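Long-range contacts in NADH oxidase (Thermus thermophilus, PDB 6RVB), which uses NADH and a bound FAD to reduce coenzyme A disulfide, as a member of the class-III pyridine nucleotide-disulfide oxidoreductase family: residues 149-154 / 233-238; 267-272 / 303-308; 355-360 / 372-377. All blocks are in the same frame, centred on the assembly; numbering follows the deposited sequence.

Contact 1 (149-154 / 233-238); sequences ARRAAI and PADLVL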
# COMPACT_ATOMS: atom_id res chain seq x y z
N ALA A 149 2.60 -34.88 -16.39
CA ALA A 149 3.75 -34.00 -16.18
C ALA A 149 4.50 -33.79 -17.42
O ALA A 149 3.84 -33.30 -18.34
CB ALA A 149 4.62 -34.49 -15.07
N ARG A 150 5.83 -34.05 -17.48
CA ARG A 150 6.74 -34.44 -16.38
C ARG A 150 7.89 -33.45 -16.09
O ARG A 150 8.20 -33.12 -14.93
CB ARG A 150 7.36 -35.80 -16.61
CG ARG A 150 6.59 -37.02 -16.25
CD ARG A 150 7.42 -38.28 -16.70
NE ARG A 150 6.97 -39.56 -16.12
CZ ARG A 150 7.64 -40.72 -16.19
NH1 ARG A 150 8.83 -40.80 -16.82
NH2 ARG A 150 7.10 -41.82 -15.63
N ARG A 151 8.55 -33.01 -17.14
CA ARG A 151 9.73 -32.19 -17.05
C ARG A 151 9.43 -30.90 -17.89
O ARG A 151 9.15 -30.96 -19.11
CB ARG A 151 10.92 -33.00 -17.61
CG ARG A 151 11.69 -33.80 -16.62
CD ARG A 151 12.57 -34.90 -17.26
NE ARG A 151 12.48 -36.17 -16.50
CZ ARG A 151 11.76 -37.24 -16.89
NH1 ARG A 151 11.07 -37.20 -18.02
NH2 ARG A 151 11.70 -38.35 -16.15
N ALA A 152 9.45 -29.70 -17.29
CA ALA A 152 9.23 -28.53 -18.16
C ALA A 152 10.46 -27.65 -18.23
O ALA A 152 11.27 -27.60 -17.27
CB ALA A 152 8.05 -27.75 -17.74
N ALA A 153 10.62 -27.02 -19.38
CA ALA A 153 11.62 -25.96 -19.57
C ALA A 153 10.90 -24.68 -19.99
O ALA A 153 10.11 -24.67 -20.94
CB ALA A 153 12.68 -26.35 -20.62
N ILE A 154 11.17 -23.59 -19.28
CA ILE A 154 10.60 -22.32 -19.67
C ILE A 154 11.72 -21.43 -20.16
O ILE A 154 12.66 -21.16 -19.42
CB ILE A 154 9.96 -21.69 -18.41
CG1 ILE A 154 8.82 -22.52 -17.90
CG2 ILE A 154 9.46 -20.27 -18.65
CD1 ILE A 154 8.50 -22.17 -16.63
N PRO A 233 16.65 -32.09 -20.40
CA PRO A 233 15.55 -32.85 -20.97
C PRO A 233 14.21 -32.24 -20.55
O PRO A 233 14.08 -31.81 -19.40
CB PRO A 233 15.77 -34.22 -20.35
CG PRO A 233 16.56 -34.02 -19.16
CD PRO A 233 17.40 -32.85 -19.38
N ALA A 234 13.25 -32.24 -21.45
CA ALA A 234 11.95 -31.62 -21.19
C ALA A 234 10.82 -32.05 -22.16
O ALA A 234 10.99 -31.96 -23.36
CB ALA A 234 12.13 -30.19 -21.28
N ASP A 235 9.67 -32.49 -21.68
CA ASP A 235 8.57 -32.88 -22.62
C ASP A 235 7.50 -31.81 -22.81
O ASP A 235 6.55 -31.99 -23.58
CB ASP A 235 7.86 -34.10 -22.15
CG ASP A 235 7.49 -34.00 -20.71
OD1 ASP A 235 8.38 -34.27 -19.80
OD2 ASP A 235 6.31 -33.64 -20.53
N LEU A 236 7.67 -30.71 -22.06
CA LEU A 236 6.91 -29.52 -22.24
C LEU A 236 7.84 -28.33 -22.07
O LEU A 236 8.50 -28.18 -21.01
CB LEU A 236 5.76 -29.50 -21.23
CG LEU A 236 5.07 -28.30 -20.54
CD1 LEU A 236 5.09 -27.18 -21.37
CD2 LEU A 236 3.70 -28.62 -20.36
N VAL A 237 7.88 -27.50 -23.12
CA VAL A 237 8.57 -26.24 -23.11
C VAL A 237 7.61 -25.08 -23.41
O VAL A 237 6.86 -25.16 -24.39
CB VAL A 237 9.90 -26.22 -23.97
CG1 VAL A 237 10.29 -27.57 -24.43
CG2 VAL A 237 9.90 -25.24 -25.09
N LEU A 238 7.65 -24.06 -22.51
CA LEU A 238 6.98 -22.75 -22.60
C LEU A 238 7.95 -21.65 -23.09
O LEU A 238 9.01 -21.45 -22.50
CB LEU A 238 6.47 -22.30 -21.24
CG LEU A 238 5.65 -20.99 -21.18
CD1 LEU A 238 4.36 -21.07 -21.82
CD2 LEU A 238 5.31 -20.62 -19.81

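Contact 2 (267-272 / 303-308); sequences ERMRTN and NKHGRT. With COA (coenzyme A), chain G.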
# COMPACT_ATOMS: atom_id res chain seq x y z
N GLU A 267 -3.61 12.32 -26.25
CA GLU A 267 -4.25 12.15 -24.96
C GLU A 267 -5.70 11.74 -25.16
O GLU A 267 -6.42 11.56 -24.22
CB GLU A 267 -4.16 13.40 -24.08
CG GLU A 267 -2.82 14.02 -23.83
CD GLU A 267 -2.88 15.24 -22.91
OE1 GLU A 267 -1.81 15.70 -22.48
OE2 GLU A 267 -3.98 15.75 -22.58
N ARG A 268 -6.17 11.62 -26.38
CA ARG A 268 -7.57 11.29 -26.55
C ARG A 268 -7.64 9.98 -27.23
O ARG A 268 -8.72 9.59 -27.71
CB ARG A 268 -8.29 12.30 -27.40
CG ARG A 268 -9.33 12.94 -26.75
CD ARG A 268 -9.11 14.38 -26.79
NE ARG A 268 -9.72 15.01 -27.96
CZ ARG A 268 -9.04 15.52 -28.99
NH1 ARG A 268 -7.67 15.46 -29.02
NH2 ARG A 268 -9.77 16.09 -29.96
N MET A 269 -6.49 9.31 -27.28
CA MET A 269 -6.37 8.02 -27.89
C MET A 269 -6.55 8.05 -29.43
O MET A 269 -6.81 7.04 -30.03
CB MET A 269 -7.29 7.04 -27.16
CG MET A 269 -6.93 6.95 -25.67
SD MET A 269 -5.38 6.16 -25.48
CE MET A 269 -4.46 7.60 -25.13
N ARG A 270 -6.39 9.20 -30.05
CA ARG A 270 -6.55 9.30 -31.47
C ARG A 270 -5.33 9.01 -32.28
O ARG A 270 -4.26 9.42 -31.94
CB ARG A 270 -6.99 10.67 -31.83
CG ARG A 270 -7.78 10.67 -33.31
CD ARG A 270 -8.92 11.83 -33.56
NE ARG A 270 -8.33 13.19 -33.51
CZ ARG A 270 -7.95 13.76 -32.39
NH1 ARG A 270 -8.16 13.09 -31.29
NH2 ARG A 270 -7.38 14.93 -32.38
N THR A 271 -5.48 8.28 -33.37
CA THR A 271 -4.37 8.05 -34.26
C THR A 271 -4.24 9.19 -35.23
O THR A 271 -4.92 10.20 -35.13
CB THR A 271 -4.52 6.77 -35.05
OG1 THR A 271 -5.64 6.83 -35.92
CG2 THR A 271 -4.77 5.65 -34.14
N ASN A 272 -3.36 9.03 -36.18
CA ASN A 272 -3.15 10.05 -37.16
C ASN A 272 -4.33 10.17 -38.12
O ASN A 272 -4.40 11.10 -38.85
CB ASN A 272 -1.89 9.77 -37.95
CG ASN A 272 -1.98 8.48 -38.71
OD1 ASN A 272 -2.03 8.44 -39.92
ND2 ASN A 272 -2.07 7.41 -37.99
N ASN A 303 -7.26 -1.04 -19.95
CA ASN A 303 -8.58 -0.48 -19.62
C ASN A 303 -8.65 1.09 -19.63
O ASN A 303 -9.67 1.70 -20.00
CB ASN A 303 -9.06 -0.96 -18.28
CG ASN A 303 -9.57 -2.31 -18.30
OD1 ASN A 303 -10.76 -2.48 -18.29
ND2 ASN A 303 -8.70 -3.28 -18.24
N LYS A 304 -7.58 1.73 -19.22
CA LYS A 304 -7.57 3.17 -19.26
C LYS A 304 -7.59 3.69 -20.70
O LYS A 304 -8.27 4.69 -20.99
CB LYS A 304 -6.37 3.74 -18.48
CG LYS A 304 -6.49 3.49 -17.01
CD LYS A 304 -5.19 3.80 -16.31
CE LYS A 304 -5.28 3.70 -14.79
NZ LYS A 304 -3.93 3.60 -14.26
N HIS A 305 -6.86 3.04 -21.61
CA HIS A 305 -6.90 3.48 -22.96
C HIS A 305 -8.33 3.34 -23.41
O HIS A 305 -8.92 4.32 -23.91
CB HIS A 305 -6.08 2.62 -23.83
CG HIS A 305 -4.64 2.84 -23.71
ND1 HIS A 305 -3.73 2.10 -24.41
CD2 HIS A 305 -3.93 3.71 -22.97
CE1 HIS A 305 -2.52 2.50 -24.11
NE2 HIS A 305 -2.61 3.48 -23.22
N GLY A 306 -8.89 2.14 -23.24
CA GLY A 306 -10.19 1.83 -23.79
C GLY A 306 -11.27 2.73 -23.20
O GLY A 306 -12.09 3.30 -23.96
N ARG A 307 -11.31 2.87 -21.87
CA ARG A 307 -12.30 3.77 -21.30
C ARG A 307 -12.23 5.17 -21.90
O ARG A 307 -13.25 5.79 -22.13
CB ARG A 307 -12.10 3.85 -19.82
CG ARG A 307 -13.18 4.59 -19.16
CD ARG A 307 -13.11 4.36 -17.70
NE ARG A 307 -13.57 5.53 -16.91
CZ ARG A 307 -14.73 5.53 -16.25
NH1 ARG A 307 -15.48 4.43 -16.32
NH2 ARG A 307 -15.12 6.57 -15.53
N THR A 308 -11.02 5.68 -22.13
CA THR A 308 -10.85 6.99 -22.74
C THR A 308 -11.38 7.10 -24.16
O THR A 308 -12.11 8.02 -24.48
CB THR A 308 -9.39 7.46 -22.64
OG1 THR A 308 -9.07 7.56 -21.25
CG2 THR A 308 -9.16 8.82 -23.36
N1A COA G . -18.36 0.13 -6.39
C2A COA G . -18.91 1.20 -7.02
N3A COA G . -18.79 1.41 -8.38
C4A COA G . -18.10 0.60 -9.22
C5A COA G . -17.45 -0.59 -8.61
C6A COA G . -17.60 -0.81 -7.11
N6A COA G . -16.98 -1.92 -6.52
N7A COA G . -16.82 -1.26 -9.60
C8A COA G . -17.04 -0.54 -10.73
N9A COA G . -17.80 0.57 -10.52
C1B COA G . -18.22 1.53 -11.61
C2B COA G . -17.02 2.20 -12.28
O2B COA G . -16.68 3.32 -11.44
C3B COA G . -17.50 2.62 -13.67
O3B COA G . -18.06 3.95 -13.61
P3B COA G . -18.71 4.81 -14.80
O7A COA G . -18.36 6.23 -14.37
O8A COA G . -18.11 4.31 -16.10
O9A COA G . -20.18 4.47 -14.70
C4B COA G . -18.61 1.64 -13.96
O4B COA G . -18.97 0.98 -12.71
C5B COA G . -18.21 0.63 -15.03
O5B COA G . -17.50 -0.47 -14.42
P1A COA G . -17.60 -1.99 -14.96
O1A COA G . -16.79 -2.79 -13.99
O2A COA G . -19.08 -2.29 -15.25
O3A COA G . -16.70 -1.85 -16.31
P2A COA G . -17.10 -1.70 -17.86
O4A COA G . -16.39 -0.50 -18.50
O5A COA G . -18.60 -1.91 -18.12
O6A COA G . -16.31 -3.08 -18.25
CBP COA G . -15.04 -4.66 -19.41
CCP COA G . -15.51 -3.23 -19.43
CDP COA G . -15.60 -5.29 -18.15
CEP COA G . -15.66 -5.38 -20.60
CAP COA G . -13.48 -4.55 -19.47
OAP COA G . -12.99 -3.87 -18.30
C9P COA G . -12.77 -5.88 -19.57
O9P COA G . -12.83 -6.51 -20.61
N8P COA G . -12.11 -6.39 -18.51
C7P COA G . -11.76 -7.80 -18.59
C6P COA G . -10.42 -7.94 -19.29
C5P COA G . -9.51 -7.18 -18.33
O5P COA G . -9.39 -5.96 -18.36
N4P COA G . -8.81 -7.82 -17.42
C3P COA G . -7.51 -7.20 -17.19
C2P COA G . -6.58 -7.25 -18.43
S1P COA G . -5.34 -8.61 -18.26

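Contact 3 (355-360 / 372-377); sequences KVFIQS and PLWVEL. With COA (coenzyme A), chain J.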
# COMPACT_ATOMS: atom_id res chain seq x y z
N LYS A 355 21.22 4.70 -6.58
CA LYS A 355 20.21 3.90 -5.90
C LYS A 355 20.43 3.71 -4.41
O LYS A 355 21.52 3.93 -3.90
CB LYS A 355 20.06 2.54 -6.55
CG LYS A 355 21.10 1.60 -6.28
CD LYS A 355 20.90 0.36 -7.10
CE LYS A 355 22.08 -0.58 -7.04
NZ LYS A 355 21.96 -1.41 -8.29
N VAL A 356 19.39 3.29 -3.72
CA VAL A 356 19.52 2.85 -2.38
C VAL A 356 18.65 1.59 -2.24
O VAL A 356 17.63 1.49 -2.90
CB VAL A 356 19.15 4.00 -1.42
CG1 VAL A 356 17.68 4.15 -1.29
CG2 VAL A 356 19.59 3.66 -0.11
N PHE A 357 19.03 0.61 -1.44
CA PHE A 357 18.23 -0.65 -1.41
C PHE A 357 18.27 -1.24 -0.01
O PHE A 357 19.33 -1.68 0.43
CB PHE A 357 18.82 -1.67 -2.40
CG PHE A 357 18.07 -2.94 -2.49
CD1 PHE A 357 18.35 -3.99 -1.66
CD2 PHE A 357 17.05 -3.12 -3.45
CE1 PHE A 357 17.60 -5.22 -1.71
CE2 PHE A 357 16.29 -4.35 -3.53
CZ PHE A 357 16.57 -5.38 -2.64
N ILE A 358 17.15 -1.19 0.70
CA ILE A 358 17.16 -1.48 2.09
C ILE A 358 16.27 -2.65 2.33
O ILE A 358 15.47 -2.91 1.48
CB ILE A 358 16.84 -0.32 3.03
CG1 ILE A 358 15.43 0.13 2.87
CG2 ILE A 358 17.70 0.74 2.77
CD1 ILE A 358 14.50 -0.64 3.62
N GLN A 359 16.51 -3.40 3.43
CA GLN A 359 15.65 -4.49 3.78
C GLN A 359 15.15 -4.25 5.18
O GLN A 359 15.98 -4.02 6.06
CB GLN A 359 16.37 -5.79 3.74
CG GLN A 359 15.87 -6.69 4.80
CD GLN A 359 16.34 -8.10 4.69
OE1 GLN A 359 17.26 -8.45 3.95
NE2 GLN A 359 15.69 -8.94 5.43
N SER A 360 13.80 -4.25 5.35
CA SER A 360 13.12 -3.89 6.56
C SER A 360 12.07 -4.96 6.77
O SER A 360 12.14 -6.01 6.16
CB SER A 360 12.45 -2.57 6.45
OG SER A 360 12.09 -2.14 7.76
N PRO A 372 9.72 -10.03 5.76
CA PRO A 372 10.67 -9.04 5.29
C PRO A 372 10.03 -8.26 4.18
O PRO A 372 9.08 -8.68 3.59
CB PRO A 372 11.79 -9.90 4.77
CG PRO A 372 11.08 -11.00 4.17
CD PRO A 372 9.83 -11.26 4.98
N LEU A 373 10.54 -7.08 3.97
CA LEU A 373 10.03 -6.12 2.98
C LEU A 373 11.24 -5.29 2.57
O LEU A 373 11.95 -4.74 3.47
CB LEU A 373 8.98 -5.22 3.60
CG LEU A 373 8.27 -4.42 2.54
CD1 LEU A 373 6.88 -4.31 2.98
CD2 LEU A 373 8.84 -2.99 2.39
N TRP A 374 11.52 -5.25 1.27
CA TRP A 374 12.73 -4.60 0.76
C TRP A 374 12.22 -3.45 -0.05
O TRP A 374 11.19 -3.61 -0.72
CB TRP A 374 13.46 -5.47 -0.19
CG TRP A 374 14.14 -6.71 0.37
CD1 TRP A 374 15.47 -6.85 0.69
CD2 TRP A 374 13.55 -7.99 0.61
NE1 TRP A 374 15.71 -8.11 1.18
CE2 TRP A 374 14.55 -8.83 1.13
CE3 TRP A 374 12.25 -8.49 0.51
CZ2 TRP A 374 14.30 -10.12 1.48
CZ3 TRP A 374 12.01 -9.78 0.86
CH2 TRP A 374 13.03 -10.57 1.35
N VAL A 375 12.86 -2.27 0.01
CA VAL A 375 12.44 -1.21 -0.87
C VAL A 375 13.68 -0.66 -1.51
O VAL A 375 14.73 -0.68 -0.88
CB VAL A 375 11.56 -0.16 -0.21
CG1 VAL A 375 11.44 -0.37 1.29
CG2 VAL A 375 12.05 1.19 -0.52
N GLU A 376 13.57 -0.31 -2.81
CA GLU A 376 14.62 0.33 -3.61
C GLU A 376 14.23 1.71 -4.05
O GLU A 376 13.13 1.86 -4.48
CB GLU A 376 14.92 -0.41 -4.91
CG GLU A 376 16.10 0.25 -5.67
CD GLU A 376 16.40 -0.49 -6.95
OE1 GLU A 376 15.78 -1.54 -7.19
OE2 GLU A 376 17.26 -0.01 -7.72
N LEU A 377 15.13 2.69 -4.02
CA LEU A 377 14.81 4.01 -4.52
C LEU A 377 15.85 4.35 -5.56
O LEU A 377 17.01 4.22 -5.31
CB LEU A 377 14.94 4.95 -3.34
CG LEU A 377 13.75 5.61 -2.76
CD1 LEU A 377 12.46 4.81 -3.02
CD2 LEU A 377 14.06 5.92 -1.32
N1A COA J . 18.08 -1.24 6.52
C2A COA J . 19.00 -0.22 6.41
N3A COA J . 19.08 0.85 7.29
C4A COA J . 18.23 0.98 8.38
C5A COA J . 17.20 -0.09 8.57
C6A COA J . 17.16 -1.23 7.59
N6A COA J . 16.17 -2.15 7.85
N7A COA J . 16.45 0.25 9.66
C8A COA J . 16.96 1.41 10.14
N9A COA J . 18.00 1.85 9.39
C1B COA J . 18.73 3.10 9.70
C2B COA J . 17.85 4.36 9.70
O2B COA J . 17.74 4.88 8.35
C3B COA J . 18.58 5.35 10.59
O3B COA J . 19.42 6.20 9.78
P3B COA J . 20.48 7.33 10.27
O7A COA J . 20.45 8.22 9.04
O8A COA J . 19.97 7.89 11.55
O9A COA J . 21.78 6.59 10.56
C4B COA J . 19.41 4.46 11.49
O4B COA J . 19.31 3.12 11.01
C5B COA J . 18.90 4.43 12.90
O5B COA J . 17.82 3.49 13.01
P1A COA J . 17.68 2.72 14.41
O1A COA J . 16.55 1.79 14.11
O2A COA J . 19.00 2.17 14.91
O3A COA J . 17.06 3.92 15.31
P2A COA J . 17.61 4.83 16.55
O4A COA J . 17.36 6.35 16.33
O5A COA J . 18.96 4.25 16.95
O6A COA J . 16.55 4.23 17.59
CBP COA J . 14.95 4.00 19.30
CCP COA J . 15.83 4.97 18.54
CDP COA J . 15.11 2.54 18.84
CEP COA J . 15.42 4.13 20.74
CAP COA J . 13.51 4.53 19.10
OAP COA J . 13.07 4.48 17.74
C9P COA J . 12.51 3.86 20.00
O9P COA J . 12.50 4.07 21.22
N8P COA J . 11.64 3.03 19.42
C7P COA J . 10.92 2.15 20.34
C6P COA J . 9.68 2.86 20.89
C5P COA J . 8.86 3.18 19.65
O5P COA J . 9.06 4.18 18.97
N4P COA J . 7.91 2.34 19.31
C3P COA J . 6.79 2.98 18.65
C2P COA J . 6.13 3.97 19.59
S1P COA J . 4.58 3.20 20.11

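Contact 1 (149-154 / 233-238)
Strands 151-154 and 236-238 run parallel with their axes 4.7 Å apart and 20° between their directions, pairing Ala152 with Leu236, Ala153 with Val237 and Ile154 with Leu238. Ala153 bonds through both its backbone groups: its N donates to Leu236 O at 2.9 Å, and its O accepts from Leu238 N at 3.0 Å. Two residues earlier Arg151 O receives Asp235 N and Leu236 N, both weakly.

Where the pairing begins, the carboxylate of Asp235 takes over from the backbone. Its CG sits between the backbone N and the carbonyl carbon (chi1 48°), which swings the group across to residues 150 and 151. OD2 offers its syn lone pair to Arg150 N at 3.1 Å, while Arg151 N meets OD1 on the syn side at 2.9 Å, 25° out of the carboxylate plane. Two consecutive amides are thus gripped by one acid, whereas the Arg151 guanidinium stays too distant for a salt bridge.

The side-chain contacts along the strands are apolar, on both faces of the sheet. On one face Ile154 and Leu238 lie alongside each other, CG1 of Ile154 at 4.1 Å from CB of Leu238, beside the pair Ala152 and Leu236; Phe168 and other residues of helix 159-170 cover this side. On the other face CB of Ala153 rests against CB of Ala234 at 3.9 Å.

Strand 174-178 pairs with the other edge of 151-155, bonding Ala152 and Ile154 through the backbone, and strand 130-131 lies beyond 236-239. Such a parallel sheet, with what looks like a GxGxxG-type turn leading from 151-155 into helix 159-170, is consistent with the Rossmann-type nucleotide-binding fold; the side chain of Ile154 lies about 8 Å from the bound NAD.

Contact 2 (267-272 / 303-308)
Met269 reaches from the loop before strand 276-278 onto helix 299-313, between His305 and Thr308. Its CB already heads for the helix. CG, placed beside the backbone N by a chi1 of -59°, touches CG2 of Thr308 and the carbonyl O of His305, each at 3.7 Å. A bend at the next bond brings SD to the imidazole, 3.8 Å from CD2 of His305, an oblique sulfur-aromatic contact. A second bend, at chi3, leaves the terminal CE farther from the imidazole, 4.5 Å from CD2 of His305. The Met269 side chain also packs on Phe320, whose ring meets His305 edge-to-face.

The imidazole is probably held in its rotation beside the sulfur, because NE2 is bonded to the Ser285 hydroxyl and ND1 to the amide of Gly280. Thr308 turns its methyl to the loop: OG1 folds back to Lys304 O at 3.0 Å.

Two polar side chains of the helix, Asn303 and Arg307, hold coenzyme A. Asn303 spreads both ends of its amide along the pantetheine arm, OD1 accepting from the hydroxyl OAP of coenzyme A at 2.6 Å and ND2 donating to its carbonyl O5P at 2.8 Å, almost straight at 168°. ND2 is also bonded to Gly299 O, which helps orient the amide. Replacing this asparagine by an alanine would probably leave that hydroxyl and that carbonyl without their mates and the arm freer to shift. One turn on, Arg307 brings NH1 to O8A of the coenzyme's 3'-phosphate at 2.6 Å, the phosphate lying at the guanidinium edge; Lys20 also binds the coenzyme.

The chemistry thus divides round one helix: sulfur, methyl and imidazole carbons seat it against the loop, while amide and guanidinium bind the hydroxyl, carbonyl and phosphate of the coenzyme.

Contact 3 (355-360 / 372-377)
The hairpin of strands 353-361 and 372-380, in the dimerisation-domain part of the chain, carries this contact, with Trp374 lying against Phe357 and Gln359 on one face. Pairs Val356-Leu377, Ile358-Val375 and Ser360-Leu373 are hydrogen-bonded antiparallel pairs, each closed by two backbone bonds; Ile358 N meets Val375 O at 2.9 Å, nearly in line with the carbonyl.

CE1 of Phe357 approaches CD1 of Trp374 at 3.6 Å; the planes are 30° apart and so displaced that the rings hardly overlap. Gln359 runs alongside the indole, its CG 4.3 Å from the five-membered ring's centroid in an off-centre CH-pi contact, and its OE1 takes a weak bond from Trp374 NE1 at 3.2 Å. Leu195 of helix 190-202 packs on both side chains. On the opposite face Val356 CG1 touches Leu377 CB at 3.5 Å, and Pro434 covers Leu373 and Val375.

The edge strand turns outward to coenzyme A: N6A of the adenine donates to Gln359 O at 2.6 Å, while N1A lies 3.8 Å from CB of Ile358. A backbone carbonyl takes the amino group, so this bond depends on where the strand lies rather than on the Gln359 side chain, and probably helps place the adenine.

How the contacts relate
Followed from the N terminus, the three contacts come in series, and none nests in or crosses another. Contact 1 closes a loop of 78 residues by laying strand 236-239 beside 151-155 in the NAD-binding sheet. Contact 2 then brings the loop before strand 276-278 onto helix 299-313, 30 residues later. Contact 3 is the tightest closure, a hairpin with 11 residues between its segments. Centres lie 35 to 40 Å apart and no two contacts touch within the chain. Contacts 2 and 3 nevertheless meet through coenzyme A across the dimer: the molecule held by Asn303 and Arg307 also bonds to Gln359 of the second subunit.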